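Side-chain contacts in inorganic polyphosphate/ATP-glucomannokinase (Arthrobacter sp., PDB 1WOQ), which probably phosphorylates glucose and mannose, drawing on either inorganic polyphosphate or ATP as the phosphoryl donor: residues 193-198 with 228-233; 204-209 with 235-240; 155-158 with 163-166; 34-39 with 247-252. One frame throughout, in Å; residues are numbered along the deposited sequence.

Interaction 1: residues 193-198 with 228-233; sequences LSWDEY and ADEYLP
Trp195, the first residue after the N-cap Ser194, spreads its indole over Glu230 and against Tyr231. Its CG stands anti to the carbonyl carbon (chi1 -76°), which turns the ring toward the other segment. Glu230 CB lies above one face in a CH-pi contact, 3.8 Å from the centroid of the five-membered ring, while the six-membered ring meets Tyr231 with CE3 3.7 Å from Tyr231 CD2. Those two rings are inclined at 33°, neither stacked nor edge-to-face. Arg188 adds a cation-pi contact to the indole. With an alanine at Trp195, Glu230 CB is likely to lose its aromatic cover and Tyr231 CD2 its nearest indole carbon.

Two residues on, Glu197 closes the capping box with Ser194 that starts helix 195-213: Glu197 N donates to Ser194 OG over 3.1 Å, and Ser194 N returns a bond of 3.0 Å to Glu197 OE1. Tyr198 then completes an aromatic cluster with Trp195 and Tyr231. Its edge is directed at the face of Tyr231, with planes at 84° and Tyr198 CD2 4.4 Å from Tyr231 CD2. The two hydroxyls have different backbone partners, Tyr198 OH bonding Ala183 O and Tyr231 OH bonding Ile224 O.

Interaction 2: residues 204-209 with 235-240; sequences RYFSHV and LRLRTP
In the second sheet-bearing half of this ROK-family kinase, helix 195-213 is flanked by the loop that joins strand 217-221 to strand 241-243, and Leu237 of that loop packs on Phe206 and Ser207. The evidence is in how the two methyls divide. Leu237 CD1 lies 3.6 Å from Phe206 CB, while Leu237 CD2 rests on the helix backbone, 3.7 Å from Ser207 N, and reaches Ser207 CB at 4.0 Å. Leu237 CG is anti to its carbonyl carbon (chi1 -54°), an orientation that carries the isobutyl fork to the helix. Leu235 makes a more distant touch, its CD1 4.3 Å from Phe206 CD1.

The Phe206 ring itself leads away from the loop toward the sheet, where it meets Phe218 edge-to-face. Tyr205 CD2 sits over the centre of one face of the same ring.

Polar groups lie at the margins. Ser207 OG bonds to Gln203 O of its own helix. Arg236 NH1 gives a 2.8 Å bond to Leu235 O from above the carbonyl plane, 64° out of it, and Arg236 N donates to Gln203 OE1.

Between Leu235, Leu237, Phe206 and Ser207 the contact is thus made by van der Waals packing alone, which implies that the fit of the Leu237 methyls to the helix surface, and not any directional bond, makes the contact; the bond of Arg236 N to Gln203 supplies direction beside it.

Interaction 3: residues 155-158 with 163-166; sequences SAFI and LVPN
A water gripped from both segments joins Phe157 to Val164: it accepts from Phe157 N at 2.9 Å and donates to Val164 O at 2.7 Å. Phe157 N and Val164 O stand 4.1 Å apart, too far for a direct bond, and the water spans that separation. The other backbone link of the pair is direct, Val164 N to Phe157 O at 2.8 Å, with an N-H...O angle of 166° and the donor nearly along the C=O axis.

These links join strands 153-159 and 162-164, an antiparallel beta hairpin whose second strand is the outer edge of a mixed sheet. Ile158 and Leu163 form a non-hydrogen-bonded pair, CA to CA 4.7 Å. Gly152, which precedes strand 153-159, Ile153 and Gly154 at its start, and Glu168, beyond the second strand, line the glucose pocket, whereas the side chain of Leu163 is about 11 Å from the sugar.

On the sheet face that carries Phe157 and Val164, the two side chains run side by side in the same direction. Phe157 CG is anti to the backbone N (chi1 -162°), and the ring presents CD2 to Val164 CG2 at 3.8 Å. Phe157 and Phe213 meet edge-to-face. On the face of Ile158 and Leu163 the chains cross obliquely, Ile158 CD1 meeting Leu163 CD1 at 4.0 Å; Ile158 continues onto Ala132 and Leu163 onto Leu129, both of helix 123-134.

Interaction 4: residues 34-39 with 247-252; sequences GKLLGE and RNEAGI
Leu36 faces Glu249 where the edge strand 35-44 of the first sheet comes up to the start of helix 250-262, the last helix of this actin-like ROK fold. The two side chains approach from opposite directions, and the close part of the contact is the fork of Leu36 set against the Glu249 carboxylate. Leu36 CD2 lies 3.3 Å from Glu249 OE2, and Leu36 CD1 lies 3.7 Å from Glu249 OE1, so the two methyls lie against the carboxylate, each nearest a different oxygen. Glu249 reaches this far because its chain is extended beyond CG (chi2 -177°). The aliphatic base of the glutamate contributes as well, its CB 4.0 Å from Leu36 CD1.

Deeper in, the contact is apolar but looser: Leu36 CD1 meets CG2 of the buried Ile252 at 4.1 Å, and Ile252 goes on to touch Lys25 and Val29 of strand 23-30. A glycine in place of Leu36 would probably open a gap between Ile252 CG2 and the Glu249 carboxylate, leaving that group freer to turn.

The other side is polar and hydrated. Lys35, exposed, has its CB turned away from the helix and follows Gly34; both residues face Asp30 in a G1 beta bulge. Glu249 OE2 has a long, weak ion pair with Arg40, which may favour the charged form of the carboxylate. The other carboxylate oxygen of Glu249, OE1, is linked to the strand by one water, which accepts from Leu36 N at 2.9 Å and donates to Glu249 OE1 at 2.6 Å.

In the fold
Two mixed sheets, each with strand order 3-2-1-4-5, organise the chain, as expected for an actin-like kinase. Interaction 4 sits at the edge of the first, where the last helix comes up to strand 35-44, and its 208-residue span encloses the other three. Interaction 3 forms the edge hairpin of the second sheet and closes before interactions 1 and 2 begin. Those two share helix 195-213, their segments alternate along the chain, and their centres lie 14 Å apart. Centres of interactions 2 and 4 are 29 Å apart. One side chain of each contact lies about 11 to 14 Å from the bound glucose, so the contacts belong to the framework around the sugar site, not the site itself.

Interaction 1: residues 193-198 with 228-233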
loop_
_atom_site.group_PDB
_atom_site.type_symbol
_atom_site.label_atom_id
_atom_site.label_comp_id
_atom_site.label_asym_id
_atom_site.label_seq_id
_atom_site.Cartn_x
_atom_site.Cartn_y
_atom_site.Cartn_z
ATOM N N LEU A 193 -7.624 -21.234 -9.064
ATOM C CA LEU A 193 -8.583 -21.292 -7.970
ATOM C C LEU A 193 -9.873 -20.523 -8.225
ATOM O O LEU A 193 -9.856 -19.408 -8.750
ATOM C CB LEU A 193 -7.943 -20.751 -6.689
ATOM C CG LEU A 193 -7.143 -21.681 -5.776
ATOM C CD1 LEU A 193 -6.249 -22.602 -6.573
ATOM C CD2 LEU A 193 -6.338 -20.823 -4.814
ATOM N N SER A 194 -10.991 -21.129 -7.845
ATOM C CA SER A 194 -12.287 -20.481 -7.975
ATOM C C SER A 194 -12.353 -19.566 -6.758
ATOM O O SER A 194 -11.489 -19.644 -5.883
ATOM C CB SER A 194 -13.411 -21.516 -7.902
ATOM O OG SER A 194 -13.386 -22.198 -6.659
ATOM N N TRP A 195 -13.356 -18.698 -6.693
ATOM C CA TRP A 195 -13.479 -17.811 -5.544
ATOM C C TRP A 195 -13.690 -18.627 -4.269
ATOM O O TRP A 195 -13.196 -18.258 -3.203
ATOM C CB TRP A 195 -14.637 -16.828 -5.741
ATOM C CG TRP A 195 -14.323 -15.717 -6.704
ATOM C CD1 TRP A 195 -15.008 -15.402 -7.844
ATOM C CD2 TRP A 195 -13.250 -14.768 -6.604
ATOM N NE1 TRP A 195 -14.429 -14.316 -8.460
ATOM C CE2 TRP A 195 -13.350 -13.908 -7.721
ATOM C CE3 TRP A 195 -12.217 -14.562 -5.681
ATOM C CZ2 TRP A 195 -12.453 -12.856 -7.940
ATOM C CZ3 TRP A 195 -11.324 -13.515 -5.898
ATOM C CH2 TRP A 195 -11.451 -12.675 -7.021
ATOM N N ASP A 196 -14.411 -19.742 -4.377
ATOM C CA ASP A 196 -14.657 -20.583 -3.210
ATOM C C ASP A 196 -13.388 -21.272 -2.727
ATOM O O ASP A 196 -13.160 -21.391 -1.522
ATOM C CB ASP A 196 -15.729 -21.637 -3.508
ATOM C CG ASP A 196 -17.091 -21.026 -3.763
ATOM O OD1 ASP A 196 -17.428 -20.024 -3.098
ATOM O OD2 ASP A 196 -17.830 -21.557 -4.620
ATOM N N GLU A 197 -12.561 -21.734 -3.660
ATOM C CA GLU A 197 -11.320 -22.392 -3.280
ATOM C C GLU A 197 -10.397 -21.352 -2.652
ATOM O O GLU A 197 -9.664 -21.643 -1.704
ATOM C CB GLU A 197 -10.661 -23.033 -4.503
ATOM C CG GLU A 197 -11.507 -24.146 -5.121
ATOM C CD GLU A 197 -10.867 -24.761 -6.351
ATOM O OE1 GLU A 197 -10.475 -24.000 -7.256
ATOM O OE2 GLU A 197 -10.764 -26.005 -6.414
ATOM N N TYR A 198 -10.449 -20.133 -3.181
ATOM C CA TYR A 198 -9.636 -19.035 -2.660
ATOM C C TYR A 198 -10.112 -18.714 -1.246
ATOM O O TYR A 198 -9.315 -18.354 -0.381
ATOM C CB TYR A 198 -9.780 -17.800 -3.559
ATOM C CG TYR A 198 -8.831 -16.661 -3.236
ATOM C CD1 TYR A 198 -7.460 -16.886 -3.094
ATOM C CD2 TYR A 198 -9.299 -15.353 -3.108
ATOM C CE1 TYR A 198 -6.576 -15.834 -2.832
ATOM C CE2 TYR A 198 -8.425 -14.291 -2.849
ATOM C CZ TYR A 198 -7.068 -14.539 -2.713
ATOM O OH TYR A 198 -6.204 -13.495 -2.458
ATOM N N ALA A 228 -14.668 -8.591 -2.959
ATOM C CA ALA A 228 -14.814 -9.122 -1.608
ATOM C C ALA A 228 -16.117 -9.883 -1.382
ATOM O O ALA A 228 -16.157 -10.834 -0.602
ATOM C CB ALA A 228 -14.694 -7.990 -0.596
ATOM N N ASP A 229 -17.185 -9.469 -2.053
ATOM C CA ASP A 229 -18.471 -10.135 -1.884
ATOM C C ASP A 229 -18.435 -11.584 -2.363
ATOM O O ASP A 229 -19.323 -12.376 -2.042
ATOM C CB ASP A 229 -19.568 -9.361 -2.623
ATOM C CG ASP A 229 -19.270 -9.190 -4.095
ATOM O OD1 ASP A 229 -18.198 -8.638 -4.427
ATOM O OD2 ASP A 229 -20.111 -9.605 -4.920
ATOM N N GLU A 230 -17.397 -11.930 -3.117
ATOM C CA GLU A 230 -17.239 -13.284 -3.642
ATOM C C GLU A 230 -16.550 -14.245 -2.673
ATOM O O GLU A 230 -16.578 -15.460 -2.880
ATOM C CB GLU A 230 -16.439 -13.259 -4.947
ATOM C CG GLU A 230 -17.168 -12.661 -6.135
ATOM C CD GLU A 230 -18.446 -13.408 -6.467
ATOM O OE1 GLU A 230 -18.426 -14.655 -6.457
ATOM O OE2 GLU A 230 -19.468 -12.748 -6.744
ATOM N N TYR A 231 -15.928 -13.717 -1.623
ATOM C CA TYR A 231 -15.235 -14.586 -0.679
ATOM C C TYR A 231 -15.404 -14.274 0.805
ATOM O O TYR A 231 -15.402 -15.189 1.630
ATOM C CB TYR A 231 -13.743 -14.654 -1.036
ATOM C CG TYR A 231 -13.064 -13.316 -1.240
ATOM C CD1 TYR A 231 -12.585 -12.575 -0.157
ATOM C CD2 TYR A 231 -12.872 -12.803 -2.523
ATOM C CE1 TYR A 231 -11.927 -11.356 -0.350
ATOM C CE2 TYR A 231 -12.218 -11.586 -2.726
ATOM C CZ TYR A 231 -11.748 -10.869 -1.637
ATOM O OH TYR A 231 -11.109 -9.664 -1.837
ATOM N N LEU A 232 -15.553 -13.003 1.161
ATOM C CA LEU A 232 -15.720 -12.663 2.573
ATOM C C LEU A 232 -16.953 -13.340 3.178
ATOM O O LEU A 232 -16.907 -13.825 4.307
ATOM C CB LEU A 232 -15.803 -11.146 2.766
ATOM C CG LEU A 232 -14.536 -10.354 2.430
ATOM C CD1 LEU A 232 -14.734 -8.903 2.853
ATOM C CD2 LEU A 232 -13.330 -10.952 3.149
ATOM N N PRO A 233 -18.072 -13.382 2.436
ATOM C CA PRO A 233 -19.279 -14.024 2.971
ATOM C C PRO A 233 -19.071 -15.491 3.371
ATOM O O PRO A 233 -19.785 -16.010 4.227
ATOM C CB PRO A 233 -20.278 -13.873 1.827
ATOM C CG PRO A 233 -19.878 -12.570 1.215
ATOM C CD PRO A 233 -18.370 -12.684 1.171
#

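Interaction 2: residues 204-209 with 235-240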
loop_
_atom_site.group_PDB
_atom_site.type_symbol
_atom_site.label_atom_id
_atom_site.label_comp_id
_atom_site.label_asym_id
_atom_site.label_seq_id
_atom_site.Cartn_x
_atom_site.Cartn_y
_atom_site.Cartn_z
ATOM N N ARG A 204 -8.032 -19.802 6.164
ATOM C CA ARG A 204 -6.838 -20.257 6.865
ATOM C C ARG A 204 -5.954 -19.081 7.254
ATOM O O ARG A 204 -5.502 -18.989 8.399
ATOM C CB ARG A 204 -6.033 -21.219 5.985
ATOM C CG ARG A 204 -4.792 -21.790 6.666
ATOM C CD ARG A 204 -5.180 -22.615 7.885
ATOM N NE ARG A 204 -4.637 -22.079 9.130
ATOM C CZ ARG A 204 -3.392 -22.276 9.556
ATOM N NH1 ARG A 204 -2.545 -23.004 8.843
ATOM N NH2 ARG A 204 -2.996 -21.743 10.703
ATOM N N TYR A 205 -5.704 -18.186 6.302
ATOM C CA TYR A 205 -4.853 -17.023 6.554
ATOM C C TYR A 205 -5.414 -16.104 7.635
ATOM O O TYR A 205 -4.736 -15.805 8.623
ATOM C CB TYR A 205 -4.649 -16.212 5.269
ATOM C CG TYR A 205 -3.728 -15.023 5.453
ATOM C CD1 TYR A 205 -2.342 -15.184 5.446
ATOM C CD2 TYR A 205 -4.240 -13.746 5.685
ATOM C CE1 TYR A 205 -1.485 -14.098 5.669
ATOM C CE2 TYR A 205 -3.396 -12.659 5.910
ATOM C CZ TYR A 205 -2.020 -12.842 5.903
ATOM O OH TYR A 205 -1.181 -11.773 6.146
ATOM N N PHE A 206 -6.653 -15.653 7.457
ATOM C CA PHE A 206 -7.248 -14.753 8.431
ATOM C C PHE A 206 -7.477 -15.374 9.802
ATOM O O PHE A 206 -7.317 -14.694 10.814
ATOM C CB PHE A 206 -8.549 -14.151 7.891
ATOM C CG PHE A 206 -8.328 -13.103 6.840
ATOM C CD1 PHE A 206 -8.436 -13.416 5.491
ATOM C CD2 PHE A 206 -7.968 -11.806 7.202
ATOM C CE1 PHE A 206 -8.189 -12.451 4.514
ATOM C CE2 PHE A 206 -7.719 -10.836 6.235
ATOM C CZ PHE A 206 -7.829 -11.161 4.886
ATOM N N SER A 207 -7.837 -16.653 9.853
ATOM C CA SER A 207 -8.040 -17.284 11.154
ATOM C C SER A 207 -6.692 -17.413 11.866
ATOM O O SER A 207 -6.615 -17.302 13.089
ATOM C CB SER A 207 -8.716 -18.658 11.003
ATOM O OG SER A 207 -7.902 -19.571 10.302
ATOM N N HIS A 208 -5.624 -17.634 11.106
ATOM C CA HIS A 208 -4.301 -17.741 11.712
ATOM C C HIS A 208 -3.876 -16.383 12.263
ATOM O O HIS A 208 -3.427 -16.283 13.404
ATOM C CB HIS A 208 -3.262 -18.213 10.691
ATOM C CG HIS A 208 -1.877 -18.320 11.254
ATOM N ND1 HIS A 208 -0.803 -17.634 10.729
ATOM C CD2 HIS A 208 -1.396 -19.026 12.303
ATOM C CE1 HIS A 208 0.282 -17.915 11.431
ATOM N NE2 HIS A 208 -0.051 -18.756 12.391
ATOM N N VAL A 209 -4.028 -15.338 11.455
ATOM C CA VAL A 209 -3.648 -13.991 11.876
ATOM C C VAL A 209 -4.527 -13.536 13.045
ATOM O O VAL A 209 -4.084 -12.808 13.933
ATOM C CB VAL A 209 -3.770 -12.998 10.695
ATOM C CG1 VAL A 209 -3.477 -11.576 11.162
ATOM C CG2 VAL A 209 -2.787 -13.397 9.589
ATOM N N LEU A 235 -16.293 -16.708 4.758
ATOM C CA LEU A 235 -15.433 -16.822 5.925
ATOM C C LEU A 235 -16.197 -16.917 7.238
ATOM O O LEU A 235 -17.314 -16.414 7.366
ATOM C CB LEU A 235 -14.458 -15.639 5.974
ATOM C CG LEU A 235 -13.615 -15.438 4.710
ATOM C CD1 LEU A 235 -12.654 -14.266 4.917
ATOM C CD2 LEU A 235 -12.842 -16.708 4.395
ATOM N N ARG A 236 -15.582 -17.584 8.207
ATOM C CA ARG A 236 -16.162 -17.753 9.532
ATOM C C ARG A 236 -15.093 -17.344 10.533
ATOM O O ARG A 236 -14.327 -18.175 11.022
ATOM C CB ARG A 236 -16.574 -19.212 9.744
ATOM C CG ARG A 236 -17.726 -19.660 8.848
ATOM C CD ARG A 236 -19.022 -18.945 9.218
ATOM N NE ARG A 236 -20.141 -19.319 8.354
ATOM C CZ ARG A 236 -20.318 -18.871 7.115
ATOM N NH1 ARG A 236 -19.453 -18.023 6.577
ATOM N NH2 ARG A 236 -21.368 -19.271 6.409
ATOM N N LEU A 237 -15.045 -16.049 10.825
ATOM C CA LEU A 237 -14.055 -15.503 11.742
ATOM C C LEU A 237 -14.697 -14.863 12.962
ATOM O O LEU A 237 -15.874 -14.505 12.944
ATOM C CB LEU A 237 -13.215 -14.450 11.019
ATOM C CG LEU A 237 -12.546 -14.882 9.716
ATOM C CD1 LEU A 237 -11.983 -13.661 9.002
ATOM C CD2 LEU A 237 -11.456 -15.897 10.013
ATOM N N ARG A 238 -13.910 -14.715 14.019
ATOM C CA ARG A 238 -14.399 -14.093 15.239
ATOM C C ARG A 238 -14.228 -12.583 15.080
ATOM O O ARG A 238 -14.809 -11.797 15.820
ATOM C CB ARG A 238 -13.588 -14.582 16.443
ATOM C CG ARG A 238 -14.221 -14.274 17.793
ATOM C CD ARG A 238 -15.564 -14.982 17.938
ATOM N NE ARG A 238 -16.125 -14.857 19.281
ATOM C CZ ARG A 238 -15.551 -15.335 20.382
ATOM N NH1 ARG A 238 -16.139 -15.175 21.560
ATOM N NH2 ARG A 238 -14.390 -15.972 20.305
ATOM N N THR A 239 -13.434 -12.193 14.089
ATOM C CA THR A 239 -13.144 -10.784 13.824
ATOM C C THR A 239 -13.951 -10.231 12.659
ATOM O O THR A 239 -14.028 -10.850 11.601
ATOM C CB THR A 239 -11.655 -10.590 13.465
ATOM O OG1 THR A 239 -10.836 -11.250 14.435
ATOM C CG2 THR A 239 -11.299 -9.107 13.418
ATOM N N PRO A 240 -14.571 -9.055 12.837
ATOM C CA PRO A 240 -15.334 -8.511 11.714
ATOM C C PRO A 240 -14.342 -8.208 10.596
ATOM O O PRO A 240 -13.203 -7.810 10.855
ATOM C CB PRO A 240 -15.979 -7.255 12.302
ATOM C CG PRO A 240 -15.035 -6.857 13.398
ATOM C CD PRO A 240 -14.663 -8.180 14.018
#

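Interaction 3: residues 155-158 with 163-166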
loop_
_atom_site.group_PDB
_atom_site.type_symbol
_atom_site.label_atom_id
_atom_site.label_comp_id
_atom_site.label_asym_id
_atom_site.label_seq_id
_atom_site.Cartn_x
_atom_site.Cartn_y
_atom_site.Cartn_z
ATOM N N SER A 155 0.463 -5.768 4.519
ATOM C CA SER A 155 -0.208 -5.623 5.798
ATOM C C SER A 155 0.202 -4.346 6.500
ATOM O O SER A 155 1.391 -4.041 6.611
ATOM C CB SER A 155 0.106 -6.807 6.718
ATOM O OG SER A 155 1.487 -6.849 7.043
ATOM N N ALA A 156 -0.793 -3.600 6.967
ATOM C CA ALA A 156 -0.554 -2.381 7.723
ATOM C C ALA A 156 -1.054 -2.698 9.128
ATOM O O ALA A 156 -2.217 -3.073 9.308
ATOM C CB ALA A 156 -1.348 -1.216 7.140
ATOM N N PHE A 157 -0.174 -2.565 10.111
ATOM C CA PHE A 157 -0.531 -2.834 11.499
ATOM C C PHE A 157 -0.874 -1.494 12.147
ATOM O O PHE A 157 -0.004 -0.643 12.337
ATOM C CB PHE A 157 0.652 -3.496 12.218
ATOM C CG PHE A 157 0.279 -4.197 13.501
ATOM C CD1 PHE A 157 0.507 -5.563 13.646
ATOM C CD2 PHE A 157 -0.287 -3.493 14.561
ATOM C CE1 PHE A 157 0.178 -6.222 14.837
ATOM C CE2 PHE A 157 -0.623 -4.137 15.752
ATOM C CZ PHE A 157 -0.389 -5.506 15.892
ATOM N N ILE A 158 -2.151 -1.308 12.463
ATOM C CA ILE A 158 -2.628 -0.078 13.084
ATOM C C ILE A 158 -3.031 -0.373 14.531
ATOM O O ILE A 158 -3.694 -1.372 14.795
ATOM C CB ILE A 158 -3.876 0.480 12.342
ATOM C CG1 ILE A 158 -3.580 0.653 10.848
ATOM C CG2 ILE A 158 -4.298 1.817 12.953
ATOM C CD1 ILE A 158 -2.455 1.625 10.542
ATOM N N LEU A 163 0.127 4.030 13.180
ATOM C CA LEU A 163 0.809 3.004 12.404
ATOM C C LEU A 163 1.999 2.384 13.125
ATOM O O LEU A 163 2.894 3.089 13.588
ATOM C CB LEU A 163 1.299 3.581 11.068
ATOM C CG LEU A 163 2.225 2.679 10.239
ATOM C CD1 LEU A 163 1.437 1.510 9.650
ATOM C CD2 LEU A 163 2.861 3.502 9.121
ATOM N N VAL A 164 1.980 1.057 13.238
ATOM C CA VAL A 164 3.086 0.287 13.801
ATOM C C VAL A 164 3.714 -0.094 12.457
ATOM O O VAL A 164 3.256 -1.013 11.780
ATOM C CB VAL A 164 2.579 -0.966 14.545
ATOM C CG1 VAL A 164 3.754 -1.816 14.996
ATOM C CG2 VAL A 164 1.746 -0.540 15.758
ATOM N N PRO A 165 4.778 0.613 12.055
ATOM C CA PRO A 165 5.443 0.369 10.774
ATOM C C PRO A 165 6.071 -0.960 10.403
ATOM O O PRO A 165 6.541 -1.723 11.248
ATOM C CB PRO A 165 6.462 1.504 10.702
ATOM C CG PRO A 165 6.879 1.639 12.126
ATOM C CD PRO A 165 5.560 1.559 12.873
ATOM N N ASN A 166 6.047 -1.201 9.096
ATOM C CA ASN A 166 6.666 -2.356 8.468
ATOM C C ASN A 166 6.246 -3.770 8.851
ATOM O O ASN A 166 7.078 -4.674 8.856
ATOM C CB ASN A 166 8.187 -2.218 8.604
ATOM C CG ASN A 166 8.737 -1.019 7.840
ATOM O OD1 ASN A 166 9.468 -0.186 8.391
ATOM N ND2 ASN A 166 8.389 -0.930 6.563
HETATM O O HOH W 1 2.651 -2.098 9.439
#

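Interaction 4: residues 34-39 with 247-252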
loop_
_atom_site.group_PDB
_atom_site.type_symbol
_atom_site.label_atom_id
_atom_site.label_comp_id
_atom_site.label_asym_id
_atom_site.label_seq_id
_atom_site.Cartn_x
_atom_site.Cartn_y
_atom_site.Cartn_z
ATOM N N GLY A 34 -9.178 13.976 2.326
ATOM C CA GLY A 34 -8.647 12.641 2.124
ATOM C C GLY A 34 -8.919 12.158 0.714
ATOM O O GLY A 34 -9.030 10.955 0.462
ATOM N N LYS A 35 -9.031 13.103 -0.213
ATOM C CA LYS A 35 -9.287 12.777 -1.607
ATOM C C LYS A 35 -8.323 13.517 -2.523
ATOM O O LYS A 35 -7.610 14.421 -2.094
ATOM C CB LYS A 35 -10.728 13.132 -1.987
ATOM C CG LYS A 35 -11.778 12.283 -1.288
ATOM C CD LYS A 35 -13.166 12.544 -1.852
ATOM C CE LYS A 35 -14.206 11.667 -1.172
ATOM N NZ LYS A 35 -14.264 11.922 0.293
ATOM N N LEU A 36 -8.312 13.124 -3.791
ATOM C CA LEU A 36 -7.437 13.745 -4.775
ATOM C C LEU A 36 -8.078 14.944 -5.448
ATOM O O LEU A 36 -9.296 14.989 -5.638
ATOM C CB LEU A 36 -7.060 12.737 -5.865
ATOM C CG LEU A 36 -5.943 11.728 -5.601
ATOM C CD1 LEU A 36 -6.204 10.968 -4.318
ATOM C CD2 LEU A 36 -5.857 10.777 -6.787
ATOM N N LEU A 37 -7.247 15.919 -5.799
ATOM C CA LEU A 37 -7.709 17.098 -6.511
ATOM C C LEU A 37 -7.443 16.751 -7.966
ATOM O O LEU A 37 -6.293 16.527 -8.355
ATOM C CB LEU A 37 -6.902 18.335 -6.109
ATOM C CG LEU A 37 -7.021 18.753 -4.644
ATOM C CD1 LEU A 37 -6.245 20.039 -4.417
ATOM C CD2 LEU A 37 -8.492 18.942 -4.280
ATOM N N GLY A 38 -8.501 16.683 -8.763
ATOM C CA GLY A 38 -8.332 16.329 -10.158
ATOM C C GLY A 38 -8.190 14.823 -10.294
ATOM O O GLY A 38 -8.485 14.079 -9.354
ATOM N N GLU A 39 -7.720 14.376 -11.453
ATOM C CA GLU A 39 -7.556 12.952 -11.731
ATOM C C GLU A 39 -6.175 12.424 -11.356
ATOM O O GLU A 39 -5.198 13.171 -11.339
ATOM C CB GLU A 39 -7.786 12.687 -13.221
ATOM C CG GLU A 39 -9.088 13.250 -13.769
ATOM C CD GLU A 39 -10.307 12.635 -13.118
ATOM O OE1 GLU A 39 -10.478 11.403 -13.223
ATOM O OE2 GLU A 39 -11.096 13.383 -12.501
ATOM N N ARG A 247 -9.173 2.231 -2.427
ATOM C CA ARG A 247 -8.543 1.103 -3.099
ATOM C C ARG A 247 -7.535 1.609 -4.116
ATOM O O ARG A 247 -6.324 1.491 -3.919
ATOM C CB ARG A 247 -9.604 0.230 -3.784
ATOM C CG ARG A 247 -9.050 -1.030 -4.442
ATOM C CD ARG A 247 -10.164 -2.002 -4.819
ATOM N NE ARG A 247 -11.100 -1.443 -5.792
ATOM C CZ ARG A 247 -10.801 -1.190 -7.064
ATOM N NH1 ARG A 247 -9.586 -1.449 -7.528
ATOM N NH2 ARG A 247 -11.718 -0.679 -7.872
ATOM N N ASN A 248 -8.032 2.194 -5.198
ATOM C CA ASN A 248 -7.148 2.706 -6.232
ATOM C C ASN A 248 -6.308 3.881 -5.741
ATOM O O ASN A 248 -5.214 4.109 -6.244
ATOM C CB ASN A 248 -7.953 3.137 -7.461
ATOM C CG ASN A 248 -8.751 1.997 -8.065
ATOM O OD1 ASN A 248 -9.703 1.502 -7.462
ATOM N ND2 ASN A 248 -8.362 1.572 -9.262
ATOM N N GLU A 249 -6.808 4.617 -4.752
ATOM C CA GLU A 249 -6.087 5.786 -4.247
ATOM C C GLU A 249 -5.526 5.661 -2.832
ATOM O O GLU A 249 -4.976 6.620 -2.300
ATOM C CB GLU A 249 -7.001 7.016 -4.323
ATOM C CG GLU A 249 -7.715 7.159 -5.664
ATOM C CD GLU A 249 -8.560 8.420 -5.763
ATOM O OE1 GLU A 249 -9.179 8.810 -4.749
ATOM O OE2 GLU A 249 -8.615 9.012 -6.862
ATOM N N ALA A 250 -5.639 4.483 -2.229
ATOM C CA ALA A 250 -5.162 4.279 -0.863
ATOM C C ALA A 250 -3.677 4.587 -0.655
ATOM O O ALA A 250 -3.308 5.250 0.314
ATOM C CB ALA A 250 -5.462 2.847 -0.416
ATOM N N GLY A 251 -2.832 4.097 -1.557
ATOM C CA GLY A 251 -1.400 4.335 -1.438
ATOM C C GLY A 251 -1.041 5.797 -1.626
ATOM O O GLY A 251 -0.231 6.356 -0.884
ATOM N N ILE A 252 -1.641 6.417 -2.635
ATOM C CA ILE A 252 -1.405 7.826 -2.923
ATOM C C ILE A 252 -1.754 8.694 -1.711
ATOM O O ILE A 252 -0.959 9.533 -1.272
ATOM C CB ILE A 252 -2.258 8.276 -4.131
ATOM C CG1 ILE A 252 -1.705 7.639 -5.410
ATOM C CG2 ILE A 252 -2.276 9.806 -4.228
ATOM C CD1 ILE A 252 -2.591 7.816 -6.625
HETATM O O HOH W 2 -10.263 11.129 -4.604
#